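Local coordinates for GTP cyclohydrolase 1 type 2 homolog (Escherichia coli, Escherichia coli O157:H7, PDB 1NMO), which binds a dinuclear metal centre within a toroidal homohexamer and may take part in degrading radiation-damaged nucleotides, at residues P104-N109 with S227-E232; S144-R149 with H209-G214. One frame throughout, in Å; residues are numbered along the deposited sequence.

Interaction 1: residues P104-N109 with S227-E232; sequences PELGNN and SEWLNE
Leu-106 meets the indole of Trp-229 over one ring face, and this is the better packed part of the contact: 37 Å² of Leu-106 is buried against the other segment, compared with 14 Å² of Glu-105. The methyl CD2 of Leu-106 lies 4.3 Å from CG of Trp-229; it stands 4.2 Å above the indole plane and is shifted toward the rim of the ring, so the approach is face-on but off-centre. Leu-106 is buried, and both side chains leave their backbones toward the opposing segment, yet the nearest CA atoms, those of Leu-106 and Trp-229, remain 8.2 Å apart. The two side chains share that gap, the first torsion of Trp-229 (chi1 -177°) swinging the indole out from its helix toward Leu-106.

The solvent side is looser. Glu-105, an exposed residue, reaches out with an extended chain, and its OE2 comes no nearer than 4.2 Å to CD1 of Trp-229. Its carboxylate plane is turned 79° from the indole, and no hydrogen bond joins the two; the polar end instead makes a salt bridge through OE1 to Lys-13. Together the segments bury 102 Å², about half of it on Trp-229 (52 Å²).

In the fold, the turn at 104-107 leads into helix 108-116, with Gly-107 at the N-cap, while Trp-229 projects from helix 221-233. The end of helix 3-13 adjoins both partners, Lys-13 touching Leu-106 and Trp-229. The next residue of helix 221-233, Leu-230, packs on Leu-6 and Ile-10 of helix 3-13 and on Val-238 of strand 237-240.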
loop_
_atom_site.group_PDB
_atom_site.type_symbol
_atom_site.label_atom_id
_atom_site.label_comp_id
_atom_site.label_asym_id
_atom_site.label_seq_id
_atom_site.Cartn_x
_atom_site.Cartn_y
_atom_site.Cartn_z
ATOM N N PRO A 104 3.277 39.116 22.006
ATOM C CA PRO A 104 2.025 39.376 21.271
ATOM C C PRO A 104 2.102 39.585 19.744
ATOM O O PRO A 104 1.098 39.516 19.016
ATOM C CB PRO A 104 1.460 40.611 21.968
ATOM C CG PRO A 104 2.226 40.735 23.321
ATOM C CD PRO A 104 3.630 40.258 22.877
ATOM N N GLU A 105 3.282 39.879 19.240
ATOM C CA GLU A 105 3.388 40.162 17.836
ATOM C C GLU A 105 4.038 39.017 17.098
ATOM O O GLU A 105 3.509 38.509 16.116
ATOM C CB GLU A 105 4.239 41.425 17.662
ATOM C CG GLU A 105 4.771 41.573 16.245
ATOM C CD GLU A 105 5.795 42.691 16.073
ATOM O OE1 GLU A 105 6.088 43.451 17.057
ATOM O OE2 GLU A 105 6.301 42.814 14.919
ATOM N N LEU A 106 5.186 38.596 17.621
ATOM C CA LEU A 106 6.072 37.560 17.041
ATOM C C LEU A 106 5.870 36.138 17.570
ATOM O O LEU A 106 6.304 35.158 16.953
ATOM C CB LEU A 106 7.540 37.997 17.344
ATOM C CG LEU A 106 8.376 38.913 16.400
ATOM C CD1 LEU A 106 7.581 39.630 15.363
ATOM C CD2 LEU A 106 9.249 39.817 17.220
ATOM N N GLY A 107 5.262 36.030 18.731
ATOM C CA GLY A 107 5.077 34.732 19.360
ATOM C C GLY A 107 4.376 33.596 18.640
ATOM O O GLY A 107 3.560 33.889 17.769
ATOM N N ASN A 108 4.666 32.322 19.022
ATOM C CA ASN A 108 4.058 31.157 18.400
ATOM C C ASN A 108 2.548 31.297 18.593
ATOM O O ASN A 108 1.798 31.048 17.695
ATOM C CB ASN A 108 4.493 29.828 19.046
ATOM C CG ASN A 108 5.982 29.455 18.794
ATOM O OD1 ASN A 108 6.526 29.573 17.665
ATOM N ND2 ASN A 108 6.634 28.945 19.860
ATOM N N ASN A 109 2.124 31.647 19.791
ATOM C CA ASN A 109 0.707 31.818 20.076
ATOM C C ASN A 109 0.005 32.842 19.151
ATOM O O ASN A 109 -1.079 32.540 18.581
ATOM C CB ASN A 109 0.521 32.238 21.553
ATOM C CG ASN A 109 0.524 31.039 22.488
ATOM O OD1 ASN A 109 0.264 29.921 22.028
ATOM N ND2 ASN A 109 0.794 31.255 23.834
ATOM N N SER A 227 12.425 35.618 12.340
ATOM C CA SER A 227 13.464 35.632 11.272
ATOM C C SER A 227 13.177 36.738 10.258
ATOM O O SER A 227 14.114 37.351 9.741
ATOM C CB SER A 227 13.522 34.280 10.534
ATOM O OG SER A 227 13.762 33.226 11.447
ATOM N N GLU A 228 11.882 36.994 9.981
ATOM C CA GLU A 228 11.484 38.057 9.021
ATOM C C GLU A 228 11.704 39.361 9.745
ATOM O O GLU A 228 12.211 40.319 9.190
ATOM C CB GLU A 228 10.008 37.915 8.660
ATOM C CG GLU A 228 9.743 36.645 7.871
ATOM C CD GLU A 228 8.259 36.245 7.837
ATOM O OE1 GLU A 228 7.500 36.651 8.814
ATOM O OE2 GLU A 228 7.878 35.510 6.843
ATOM N N TRP A 229 11.354 39.401 11.014
ATOM C CA TRP A 229 11.573 40.639 11.744
ATOM C C TRP A 229 13.069 40.970 11.699
ATOM O O TRP A 229 13.470 42.144 11.617
ATOM C CB TRP A 229 11.189 40.477 13.219
ATOM C CG TRP A 229 11.314 41.730 14.021
ATOM C CD1 TRP A 229 10.381 42.749 14.118
ATOM C CD2 TRP A 229 12.438 42.138 14.834
ATOM N NE1 TRP A 229 10.871 43.768 14.957
ATOM C CE2 TRP A 229 12.125 43.410 15.394
ATOM C CE3 TRP A 229 13.684 41.557 15.134
ATOM C CZ2 TRP A 229 13.014 44.097 16.241
ATOM C CZ3 TRP A 229 14.588 42.246 15.980
ATOM C CH2 TRP A 229 14.242 43.508 16.523
ATOM N N LEU A 230 13.943 39.971 11.779
ATOM C CA LEU A 230 15.360 40.374 11.745
ATOM C C LEU A 230 15.717 40.836 10.323
ATOM O O LEU A 230 16.448 41.780 10.152
ATOM C CB LEU A 230 16.270 39.219 12.180
ATOM C CG LEU A 230 16.264 38.849 13.660
ATOM C CD1 LEU A 230 16.636 37.396 13.682
ATOM C CD2 LEU A 230 17.338 39.684 14.491
ATOM N N ASN A 231 15.231 40.158 9.303
ATOM C CA ASN A 231 15.553 40.602 7.966
ATOM C C ASN A 231 15.086 42.055 7.700
ATOM O O ASN A 231 15.763 42.842 6.995
ATOM C CB ASN A 231 14.907 39.660 6.943
ATOM C CG ASN A 231 15.701 38.397 6.758
ATOM O OD1 ASN A 231 16.946 38.439 6.711
ATOM N ND2 ASN A 231 15.022 37.267 6.606
ATOM N N GLU A 232 13.911 42.408 8.230
ATOM C CA GLU A 232 13.372 43.753 7.994
ATOM C C GLU A 232 13.952 44.826 8.936
ATOM O O GLU A 232 13.848 46.025 8.630
ATOM C CB GLU A 232 11.803 43.736 8.036
ATOM C CG GLU A 232 11.154 42.579 7.163
ATOM C CD GLU A 232 9.646 42.287 7.442
ATOM O OE1 GLU A 232 9.155 42.592 8.587
ATOM O OE2 GLU A 232 8.925 41.727 6.520
#

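Interaction 2: residues S144-R149 with H209-G214; sequences SWIEAR and HFYAAG
Two torsions of Ile-146 divide its branches between two partners. With chi1 at -67°, CG2 is anti to the backbone N and points to Ala-213, whereas CG1 lies beside that N; chi2 of -171° then extends CD1 to the ring of Tyr-211. On the strand side, CG of Tyr-211 sits beside its own backbone N, a torsion that swings the ring to where Ile-146 can reach it.

The result is a CH-pi contact. CD1 of Ile-146 is 4.1 Å from the centroid of the Tyr-211 ring and 28° off the ring normal, so the methyl lies over the face but displaced from its centre. The displacement is toward the CG-CD2 bond: CD1 of Ile-146 is 3.7 Å from CD2 of Tyr-211 and 3.8 Å from its CG. The other branch makes a simple methyl-to-methyl contact, CG2 of Ile-146 to CB of Ala-213, at 3.9 Å. One isoleucine thus covers two residues whose side chains leave the same side of the chain, where strand 209-212 ends and the loop begins.

All three residues are buried, and the area covered, 122 Å² in total, comes almost wholly from them. Helix 139-150 is laid on the sheet here, and Ile-146 also touches Ile-191 on the adjacent strand 189-192. Tyr-211 stacks with Trp-156.

No hydrogen bond crosses between the segments, so their own contact rests on dispersion and shape. A polar link is added farther back along the same helix: the hydroxyl of Tyr-211, at the other end of the ring from the CG-CD2 bond touched by Ile-146, is hydrogen-bonded to the carbonyl O of Gly-139. The ring is thereby gripped at both ends, by a methyl and by a hydrogen bond.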
loop_
_atom_site.group_PDB
_atom_site.type_symbol
_atom_site.label_atom_id
_atom_site.label_comp_id
_atom_site.label_asym_id
_atom_site.label_seq_id
_atom_site.Cartn_x
_atom_site.Cartn_y
_atom_site.Cartn_z
ATOM N N SER A 144 -10.650 20.426 9.268
ATOM C CA SER A 144 -10.150 20.536 7.894
ATOM C C SER A 144 -9.405 21.802 7.637
ATOM O O SER A 144 -8.466 21.817 6.856
ATOM C CB SER A 144 -11.291 20.487 6.893
ATOM O OG SER A 144 -11.576 19.136 6.735
ATOM N N TRP A 145 -9.842 22.874 8.268
ATOM C CA TRP A 145 -9.209 24.182 8.114
ATOM C C TRP A 145 -7.768 24.190 8.703
ATOM O O TRP A 145 -6.763 24.676 8.097
ATOM C CB TRP A 145 -10.079 25.164 8.881
ATOM C CG TRP A 145 -9.487 26.500 9.043
ATOM C CD1 TRP A 145 -9.185 27.134 10.203
ATOM C CD2 TRP A 145 -9.261 27.426 7.994
ATOM N NE1 TRP A 145 -8.785 28.452 9.947
ATOM C CE2 TRP A 145 -8.826 28.640 8.591
ATOM C CE3 TRP A 145 -9.398 27.352 6.596
ATOM C CZ2 TRP A 145 -8.514 29.759 7.838
ATOM C CZ3 TRP A 145 -9.091 28.481 5.842
ATOM C CH2 TRP A 145 -8.653 29.677 6.478
ATOM N N ILE A 146 -7.678 23.695 9.925
ATOM C CA ILE A 146 -6.396 23.617 10.624
ATOM C C ILE A 146 -5.421 22.806 9.736
ATOM O O ILE A 146 -4.242 23.207 9.524
ATOM C CB ILE A 146 -6.636 22.970 12.023
ATOM C CG1 ILE A 146 -7.477 23.952 12.859
ATOM C CG2 ILE A 146 -5.335 22.650 12.749
ATOM C CD1 ILE A 146 -7.670 23.614 14.370
ATOM N N GLU A 147 -5.921 21.713 9.162
ATOM C CA GLU A 147 -5.064 20.856 8.325
ATOM C C GLU A 147 -4.582 21.514 7.027
ATOM O O GLU A 147 -3.435 21.267 6.576
ATOM C CB GLU A 147 -5.778 19.535 8.013
ATOM C CG GLU A 147 -5.238 18.770 6.783
ATOM C CD GLU A 147 -5.945 17.378 6.609
ATOM O OE1 GLU A 147 -6.964 17.100 7.290
ATOM O OE2 GLU A 147 -5.508 16.554 5.787
ATOM N N ALA A 148 -5.431 22.343 6.414
ATOM C CA ALA A 148 -5.056 23.038 5.156
ATOM C C ALA A 148 -4.083 24.169 5.528
ATOM O O ALA A 148 -3.147 24.452 4.804
ATOM C CB ALA A 148 -6.307 23.622 4.507
ATOM N N ARG A 149 -4.318 24.832 6.662
ATOM C CA ARG A 149 -3.453 25.934 7.120
ATOM C C ARG A 149 -2.076 25.486 7.565
ATOM O O ARG A 149 -1.068 26.125 7.216
ATOM C CB ARG A 149 -4.137 26.678 8.290
ATOM C CG ARG A 149 -5.455 27.374 7.905
ATOM C CD ARG A 149 -5.361 28.004 6.506
ATOM N NE ARG A 149 -4.940 29.390 6.522
ATOM C CZ ARG A 149 -3.969 29.900 5.762
ATOM N NH1 ARG A 149 -3.293 29.101 4.904
ATOM N NH2 ARG A 149 -3.682 31.230 5.832
ATOM N N HIS A 209 -14.469 21.026 21.735
ATOM C CA HIS A 209 -13.782 20.446 20.628
ATOM C C HIS A 209 -12.315 20.545 20.979
ATOM O O HIS A 209 -11.865 21.633 21.366
ATOM C CB HIS A 209 -14.029 21.275 19.358
ATOM C CG HIS A 209 -15.393 21.094 18.773
ATOM N ND1 HIS A 209 -15.760 19.952 18.090
ATOM C CD2 HIS A 209 -16.501 21.884 18.826
ATOM C CE1 HIS A 209 -17.045 20.032 17.754
ATOM N NE2 HIS A 209 -17.515 21.194 18.189
ATOM N N PHE A 210 -11.554 19.454 20.813
ATOM C CA PHE A 210 -10.125 19.512 21.112
ATOM C C PHE A 210 -9.353 19.114 19.852
ATOM O O PHE A 210 -9.777 18.190 19.179
ATOM C CB PHE A 210 -9.734 18.571 22.282
ATOM C CG PHE A 210 -8.291 18.356 22.358
ATOM C CD1 PHE A 210 -7.449 19.379 22.773
ATOM C CD2 PHE A 210 -7.731 17.169 21.905
ATOM C CE1 PHE A 210 -6.050 19.248 22.750
ATOM C CE2 PHE A 210 -6.330 17.025 21.873
ATOM C CZ PHE A 210 -5.498 18.079 22.299
ATOM N N TYR A 211 -8.258 19.804 19.554
ATOM C CA TYR A 211 -7.412 19.560 18.375
ATOM C C TYR A 211 -5.969 19.462 18.872
ATOM O O TYR A 211 -5.533 20.345 19.636
ATOM C CB TYR A 211 -7.427 20.754 17.388
ATOM C CG TYR A 211 -8.798 21.051 16.904
ATOM C CD1 TYR A 211 -9.691 21.717 17.693
ATOM C CD2 TYR A 211 -9.242 20.492 15.708
ATOM C CE1 TYR A 211 -11.045 21.797 17.308
ATOM C CE2 TYR A 211 -10.543 20.575 15.297
ATOM C CZ TYR A 211 -11.463 21.222 16.100
ATOM O OH TYR A 211 -12.809 21.251 15.664
ATOM N N ALA A 212 -5.231 18.410 18.447
ATOM C CA ALA A 212 -3.816 18.277 18.846
ATOM C C ALA A 212 -3.277 18.519 17.463
ATOM O O ALA A 212 -3.309 17.611 16.641
ATOM C CB ALA A 212 -3.526 16.880 19.309
ATOM N N ALA A 213 -2.814 19.741 17.170
ATOM C CA ALA A 213 -2.446 20.065 15.796
ATOM C C ALA A 213 -1.033 19.817 15.428
ATOM O O ALA A 213 -0.630 20.177 14.312
ATOM C CB ALA A 213 -2.807 21.483 15.484
ATOM N N GLY A 214 -0.279 19.200 16.352
ATOM C CA GLY A 214 1.123 18.909 16.098
ATOM C C GLY A 214 2.069 19.820 16.844
ATOM O O GLY A 214 1.891 21.024 16.829
#

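Both contacts have an apolar centre, lack hydrogen bonds between their segments and place an aliphatic methyl over an aromatic face, but they hold different elements. Interaction 2 is core: all its touching residues are buried, and it seats helix 139-150 on the six-stranded sheet. Interaction 1 is only partly buried, joining the turn before helix 108-116 to helix 221-233, which flanks the five-stranded sheet; its chemistry differs in the carboxylate on its outer side. Their centres lie about 22 Å apart and their nearest atoms about 9 Å, and interaction 2 is nested in the chain between the segments of interaction 1. Leu-106 and Ala-213 each have a bound iron about 13 Å from their side chains, so neither contact forms the metal site itself.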